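Local coordinates for iron-regulated ABC transporter siderophore-binding protein SirA (Staphylococcus aureus subsp. aureus, PDB 3MWF) that binds the siderophore staphyloferrin B and probably hands it to an ABC transporter for iron uptake, at residues T173-G178 with P216-D221; I184-D187 with K191-K194. One frame throughout, in Å; residues are numbered along the deposited sequence.

Contact 1 (T173-G178 with P216-D221). With SE8 (5-[(2-{[(3S)-5-{[(2S)-2-amino-2-carboxyethyl]amino}-3-carboxy-3-hydroxy-5-oxopentanoyl]amino}ethyl)amino]-2,5-dioxopentanoic acid), chain C.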
loop_
_atom_site.group_PDB
_atom_site.type_symbol
_atom_site.label_atom_id
_atom_site.label_comp_id
_atom_site.label_asym_id
_atom_site.label_seq_id
_atom_site.Cartn_x
_atom_site.Cartn_y
_atom_site.Cartn_z
ATOM N N THR A 173 2.659 1.041 -17.969
ATOM C CA THR A 173 3.112 1.932 -16.934
ATOM C C THR A 173 1.885 2.353 -16.128
ATOM O O THR A 173 0.797 2.455 -16.684
ATOM C CB THR A 173 3.828 3.155 -17.533
ATOM O OG1 THR A 173 5.019 2.715 -18.214
ATOM C CG2 THR A 173 4.212 4.173 -16.456
ATOM N N ARG A 174 2.044 2.533 -14.829
ATOM C CA ARG A 174 0.933 2.992 -13.989
ATOM C C ARG A 174 1.212 4.324 -13.307
ATOM O O ARG A 174 2.358 4.672 -13.067
ATOM C CB ARG A 174 0.642 1.955 -12.900
ATOM C CG ARG A 174 0.028 0.649 -13.479
ATOM C CD ARG A 174 -0.090 -0.347 -12.346
ATOM N NE ARG A 174 -0.614 -1.628 -12.853
ATOM C CZ ARG A 174 -1.127 -2.557 -12.048
ATOM N NH1 ARG A 174 -1.105 -2.370 -10.725
ATOM N NH2 ARG A 174 -1.601 -3.703 -12.566
ATOM N N ILE A 175 0.155 5.062 -12.986
ATOM C CA ILE A 175 0.323 6.179 -12.032
ATOM C C ILE A 175 -0.469 5.809 -10.801
ATOM O O ILE A 175 -1.668 5.528 -10.910
ATOM C CB ILE A 175 -0.241 7.525 -12.596
ATOM C CG1 ILE A 175 0.427 7.835 -13.932
ATOM C CG2 ILE A 175 -0.063 8.637 -11.529
ATOM C CD1 ILE A 175 -0.248 9.077 -14.692
ATOM N N TYR A 176 0.187 5.787 -9.631
ATOM C CA TYR A 176 -0.501 5.518 -8.368
ATOM C C TYR A 176 -0.947 6.874 -7.843
ATOM O O TYR A 176 -0.291 7.462 -7.000
ATOM C CB TYR A 176 0.401 4.748 -7.371
ATOM C CG TYR A 176 0.462 3.297 -7.723
ATOM C CD1 TYR A 176 1.143 2.872 -8.864
ATOM C CD2 TYR A 176 -0.193 2.341 -6.927
ATOM C CE1 TYR A 176 1.155 1.515 -9.243
ATOM C CE2 TYR A 176 -0.182 0.992 -7.282
ATOM C CZ TYR A 176 0.494 0.583 -8.441
ATOM O OH TYR A 176 0.526 -0.736 -8.836
ATOM N N ALA A 177 -2.049 7.369 -8.415
ATOM C CA ALA A 177 -2.611 8.680 -8.078
ATOM C C ALA A 177 -3.172 8.636 -6.669
ATOM O O ALA A 177 -2.835 9.468 -5.815
ATOM C CB ALA A 177 -3.703 9.065 -9.111
ATOM N N GLY A 178 -3.990 7.613 -6.441
ATOM C CA GLY A 178 -4.332 7.119 -5.125
ATOM C C GLY A 178 -3.501 5.865 -4.896
ATOM O O GLY A 178 -2.281 5.844 -5.133
ATOM N N PRO A 216 2.041 12.966 -20.408
ATOM C CA PRO A 216 1.698 14.231 -19.752
ATOM C C PRO A 216 0.807 14.155 -18.517
ATOM O O PRO A 216 0.838 15.069 -17.699
ATOM C CB PRO A 216 1.022 15.021 -20.884
ATOM C CG PRO A 216 1.793 14.564 -22.098
ATOM C CD PRO A 216 1.926 13.074 -21.877
ATOM N N LEU A 217 0.000 13.092 -18.385
ATOM C CA LEU A 217 -0.818 12.900 -17.203
ATOM C C LEU A 217 0.023 12.781 -15.917
ATOM O O LEU A 217 -0.488 13.029 -14.815
ATOM C CB LEU A 217 -1.768 11.690 -17.385
ATOM C CG LEU A 217 -2.873 11.440 -16.350
ATOM C CD1 LEU A 217 -3.822 12.649 -16.271
ATOM C CD2 LEU A 217 -3.673 10.142 -16.679
ATOM N N MET A 218 1.292 12.406 -16.078
ATOM C CA MET A 218 2.227 12.257 -14.974
ATOM C C MET A 218 2.769 13.583 -14.468
ATOM O O MET A 218 3.509 13.617 -13.474
ATOM C CB MET A 218 3.443 11.440 -15.467
ATOM C CG MET A 218 3.057 10.049 -15.936
ATOM S SD MET A 218 4.547 9.300 -16.636
ATOM C CE MET A 218 3.836 7.757 -17.158
ATOM N N ASN A 219 2.476 14.686 -15.170
ATOM C CA ASN A 219 3.188 15.928 -14.850
ATOM C C ASN A 219 3.068 16.330 -13.380
ATOM O O ASN A 219 2.007 16.216 -12.780
ATOM C CB ASN A 219 2.734 17.095 -15.747
ATOM C CG ASN A 219 3.773 18.208 -15.769
ATOM O OD1 ASN A 219 4.991 17.946 -15.657
ATOM N ND2 ASN A 219 3.308 19.454 -15.858
ATOM N N ALA A 220 4.179 16.800 -12.807
ATOM C CA ALA A 220 4.279 17.110 -11.400
ATOM C C ALA A 220 5.547 17.919 -11.185
ATOM O O ALA A 220 6.429 17.946 -12.054
ATOM C CB ALA A 220 4.351 15.812 -10.580
ATOM N N ASP A 221 5.622 18.598 -10.047
ATOM C CA ASP A 221 6.877 19.245 -9.603
ATOM C C ASP A 221 7.956 18.246 -9.162
ATOM O O ASP A 221 9.148 18.522 -9.294
ATOM C CB ASP A 221 6.584 20.210 -8.475
ATOM C CG ASP A 221 5.548 21.242 -8.871
ATOM O OD1 ASP A 221 5.652 21.786 -9.989
ATOM O OD2 ASP A 221 4.626 21.453 -8.075
HETATM C C1 SE8 C . -1.788 -8.577 -8.845
HETATM C C2 SE8 C . -0.548 -7.991 -9.459
HETATM C C3 SE8 C . 0.633 -8.109 -8.509
HETATM N N4 SE8 C . 0.476 -7.300 -7.304
HETATM C C5 SE8 C . 0.963 -6.080 -7.213
HETATM C C6 SE8 C . 0.591 -5.290 -5.983
HETATM C C7 SE8 C . -0.772 -4.619 -6.158
HETATM C C8 SE8 C . -1.166 -3.982 -4.813
HETATM C C9 SE8 C . -2.399 -3.084 -4.877
HETATM N N10 SE8 C . -3.381 -3.428 -5.708
HETATM C C11 SE8 C . -4.569 -2.608 -5.756
HETATM C C12 SE8 C . -5.797 -3.406 -5.350
HETATM N N13 SE8 C . -7.033 -2.784 -5.805
HETATM C C14 SE8 C . -7.552 -2.937 -7.059
HETATM C C15 SE8 C . -7.100 -4.082 -7.915
HETATM C C16 SE8 C . -5.792 -3.579 -8.475
HETATM C C17 SE8 C . -4.749 -4.619 -8.741
HETATM C C18 SE8 C . -4.262 -4.610 -10.111
HETATM O O19 SE8 C . -1.887 -9.831 -8.778
HETATM O O20 SE8 C . -2.689 -7.798 -8.475
HETATM N N21 SE8 C . -0.805 -6.578 -9.802
HETATM O O22 SE8 C . 1.675 -5.565 -8.053
HETATM C C23 SE8 C . -0.716 -3.604 -7.286
HETATM O O24 SE8 C . -0.153 -2.498 -7.093
HETATM O O25 SE8 C . -1.246 -3.875 -8.393
HETATM O O26 SE8 C . -1.726 -5.616 -6.567
HETATM O O27 SE8 C . -2.460 -2.092 -4.158
HETATM O O28 SE8 C . -8.357 -2.159 -7.538
HETATM O O29 SE8 C . -4.245 -5.316 -7.855
HETATM O O30 SE8 C . -3.135 -5.043 -10.326
HETATM O O31 SE8 C . -4.970 -4.125 -11.029
#
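Strand 173-176 meets the end of a 3-10 segment at 216-218 with no hydrogen bond between them, the closest pair of CA atoms being Ile175 and Met218 at 7.0 Å. Side chains fill that gap. With CG1 beside its own backbone N (chi1 -56°) and the chain continuing extended, Ile175 sets CD1 against two residues of the 3-10 segment, 3.7 Å from Met218 CG and 3.9 Å from Leu217 CG. The thioether of Met218 runs on, fully extended, past Ile175 and crosses Thr173 at about a right angle, where its CE lies 3.7 Å from Thr173 CG2. Leu196 of helix 194-201 also packs on Ile175. Strand 173-176 lies between strands 163-168 and 206-209 in the mixed sheet of one lobe of this periplasmic-binding-protein fold, and successive side chains leave it on alternate faces: Thr173 and Ile175 go to the 3-10 segment, Arg174 and Tyr176 to the staphyloferrin B pocket. There Tyr176 OH donates to O24 of the ligand SE8 at 2.6 Å, with that oxygen at the ring edge and in its plane. Arg174 reaches the other oxygen of the same carboxylate, its NH1 lying 2.8 Å from SE8 O25 with that acceptor in the guanidinium plane, while NH2 binds SE8 O30 of a second carboxylate at 3.0 Å. NH1 also donates to Tyr176 OH at 3.0 Å, with that oxygen 18° out of the guanidinium plane, coupling the two ligand-binding groups. Arg93, Arg169 and Asn272 provide further hydrogen bonds to the ligand.

Contact 2 (I184-D187 with K191-K194); sequences ILND and KRNK
The last turn of helix 179-187 faces the extended residues Lys191 to Asn193, which lead into helix 194-201 at Lys194; the CA atoms of Asn186 and Lys191 are 6.5 Å apart, and no direct hydrogen bond joins the segments. Asn186 and Arg192 carry the side-chain contact. In Asn186, CG stands anti to the backbone N (chi1 -165°), which swings the amide out to the guanidinium of Arg192, itself delivered by a chain extended from CG to NE. The two side chains cross at about a right angle, yet their flat ends are almost parallel, with amide and guanidinium planes 7° apart. Asn186 ND2 lies 3.4 Å from Arg192 NH1; both are donors, so this is packing of polar groups without a bond, and the approach to the guanidinium is oblique. Beside it, Arg192 NH2 rests 3.7 Å from Asn186 CB. The guanidinium finds its acceptors beyond the two segments: NH2 donates to the carbonyl oxygen of Ala177 and NH1 to Gln197 OE1, two bonds that restrict its rotation and would help to hold it next to the amide. A second link is made through water. The water donates to Asn186 O at 2.8 Å and accepts from Lys191 NZ at 2.8 Å, bringing a lysine ammonium to a carbonyl near the C-terminal end of the helix, where the helix dipole would probably favour a positive charge. Farther along, Asn193 is the N-cap of helix 194-201, its OD1 accepting from Leu196 N. The contact thus lies at the surface where the loop from helix 179-187 leads into helix 194-201, while Leu185 turns inward onto strand 163-168 and Leu287 of helix 277-290.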
loop_
_atom_site.group_PDB
_atom_site.type_symbol
_atom_site.label_atom_id
_atom_site.label_comp_id
_atom_site.label_asym_id
_atom_site.label_seq_id
_atom_site.Cartn_x
_atom_site.Cartn_y
_atom_site.Cartn_z
ATOM N N ILE A 184 -0.981 8.327 0.719
ATOM C CA ILE A 184 -0.052 8.869 1.710
ATOM C C ILE A 184 0.469 10.240 1.284
ATOM O O ILE A 184 0.465 11.175 2.088
ATOM C CB ILE A 184 1.083 7.883 1.997
ATOM C CG1 ILE A 184 0.494 6.690 2.765
ATOM C CG2 ILE A 184 2.183 8.554 2.874
ATOM C CD1 ILE A 184 1.416 5.449 2.748
ATOM N N LEU A 185 0.867 10.377 0.021
ATOM C CA LEU A 185 1.304 11.695 -0.449
ATOM C C LEU A 185 0.180 12.718 -0.276
ATOM O O LEU A 185 0.457 13.882 0.058
ATOM C CB LEU A 185 1.800 11.681 -1.898
ATOM C CG LEU A 185 3.026 10.825 -2.189
ATOM C CD1 LEU A 185 3.448 11.034 -3.627
ATOM C CD2 LEU A 185 4.166 11.113 -1.195
ATOM N N ASN A 186 -1.055 12.316 -0.572
ATOM C CA ASN A 186 -2.199 13.206 -0.355
ATOM C C ASN A 186 -2.306 13.632 1.142
ATOM O O ASN A 186 -2.517 14.815 1.460
ATOM C CB ASN A 186 -3.516 12.546 -0.821
ATOM C CG ASN A 186 -4.650 13.565 -0.953
ATOM O OD1 ASN A 186 -5.532 13.679 -0.083
ATOM N ND2 ASN A 186 -4.612 14.321 -2.015
ATOM N N ASP A 187 -2.121 12.685 2.057
ATOM C CA ASP A 187 -2.107 13.005 3.487
ATOM C C ASP A 187 -1.034 14.036 3.821
ATOM O O ASP A 187 -1.244 14.931 4.659
ATOM C CB ASP A 187 -1.819 11.739 4.315
ATOM C CG ASP A 187 -3.012 10.804 4.435
ATOM O OD1 ASP A 187 -4.164 11.163 4.105
ATOM O OD2 ASP A 187 -2.797 9.682 4.915
ATOM N N LYS A 191 -0.099 17.795 -3.873
ATOM C CA LYS A 191 -1.267 17.894 -4.761
ATOM C C LYS A 191 -0.974 17.232 -6.098
ATOM O O LYS A 191 0.129 16.725 -6.335
ATOM C CB LYS A 191 -1.659 19.366 -4.969
ATOM C CG LYS A 191 -1.993 20.077 -3.689
ATOM C CD LYS A 191 -3.105 19.422 -2.918
ATOM C CE LYS A 191 -3.342 20.101 -1.545
ATOM N NZ LYS A 191 -4.379 19.398 -0.750
ATOM N N ARG A 192 -1.991 17.210 -6.973
ATOM C CA ARG A 192 -1.873 16.566 -8.282
ATOM C C ARG A 192 -2.218 17.557 -9.381
ATOM O O ARG A 192 -3.022 18.481 -9.152
ATOM C CB ARG A 192 -2.861 15.396 -8.372
ATOM C CG ARG A 192 -2.722 14.401 -7.227
ATOM C CD ARG A 192 -3.638 13.204 -7.435
ATOM N NE ARG A 192 -3.606 12.263 -6.301
ATOM C CZ ARG A 192 -4.418 12.283 -5.243
ATOM N NH1 ARG A 192 -5.370 13.227 -5.127
ATOM N NH2 ARG A 192 -4.289 11.361 -4.291
ATOM N N ASN A 193 -1.661 17.358 -10.570
ATOM C CA ASN A 193 -2.045 18.191 -11.717
ATOM C C ASN A 193 -3.536 18.036 -11.946
ATOM O O ASN A 193 -4.133 17.024 -11.571
ATOM C CB ASN A 193 -1.196 17.921 -12.968
ATOM C CG ASN A 193 -1.559 16.634 -13.666
ATOM O OD1 ASN A 193 -2.670 16.500 -14.234
ATOM N ND2 ASN A 193 -0.622 15.686 -13.684
ATOM N N LYS A 194 -4.155 19.053 -12.539
ATOM C CA LYS A 194 -5.605 19.076 -12.636
ATOM C C LYS A 194 -6.196 17.848 -13.333
ATOM O O LYS A 194 -7.190 17.296 -12.867
ATOM C CB LYS A 194 -6.076 20.383 -13.307
ATOM C CG LYS A 194 -7.579 20.415 -13.570
ATOM C CD LYS A 194 -8.016 21.758 -14.160
ATOM C CE LYS A 194 -9.517 21.771 -14.418
ATOM N NZ LYS A 194 -9.980 23.181 -14.747
HETATM O O HOH W 1 -2.956 16.990 -0.315
#

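Contact 2 is nested in the chain between the two segments of contact 1, with centres 10 Å apart. Contact 1 is buried and mostly apolar across its interface, its polar chemistry lying on the ligand face of the strand; contact 2 is at the surface and relies on polar side chains packed without a direct bond, and on one bridging water. Segment 191-194 ties to both segments of contact 1: to 173-178 through the bond from Arg192 to Ala177, just past the strand, and to 216-221 through a probable hydrogen bond of 2.8 Å from Asn193 ND2 to Asn219 O, beyond the 3-10 segment.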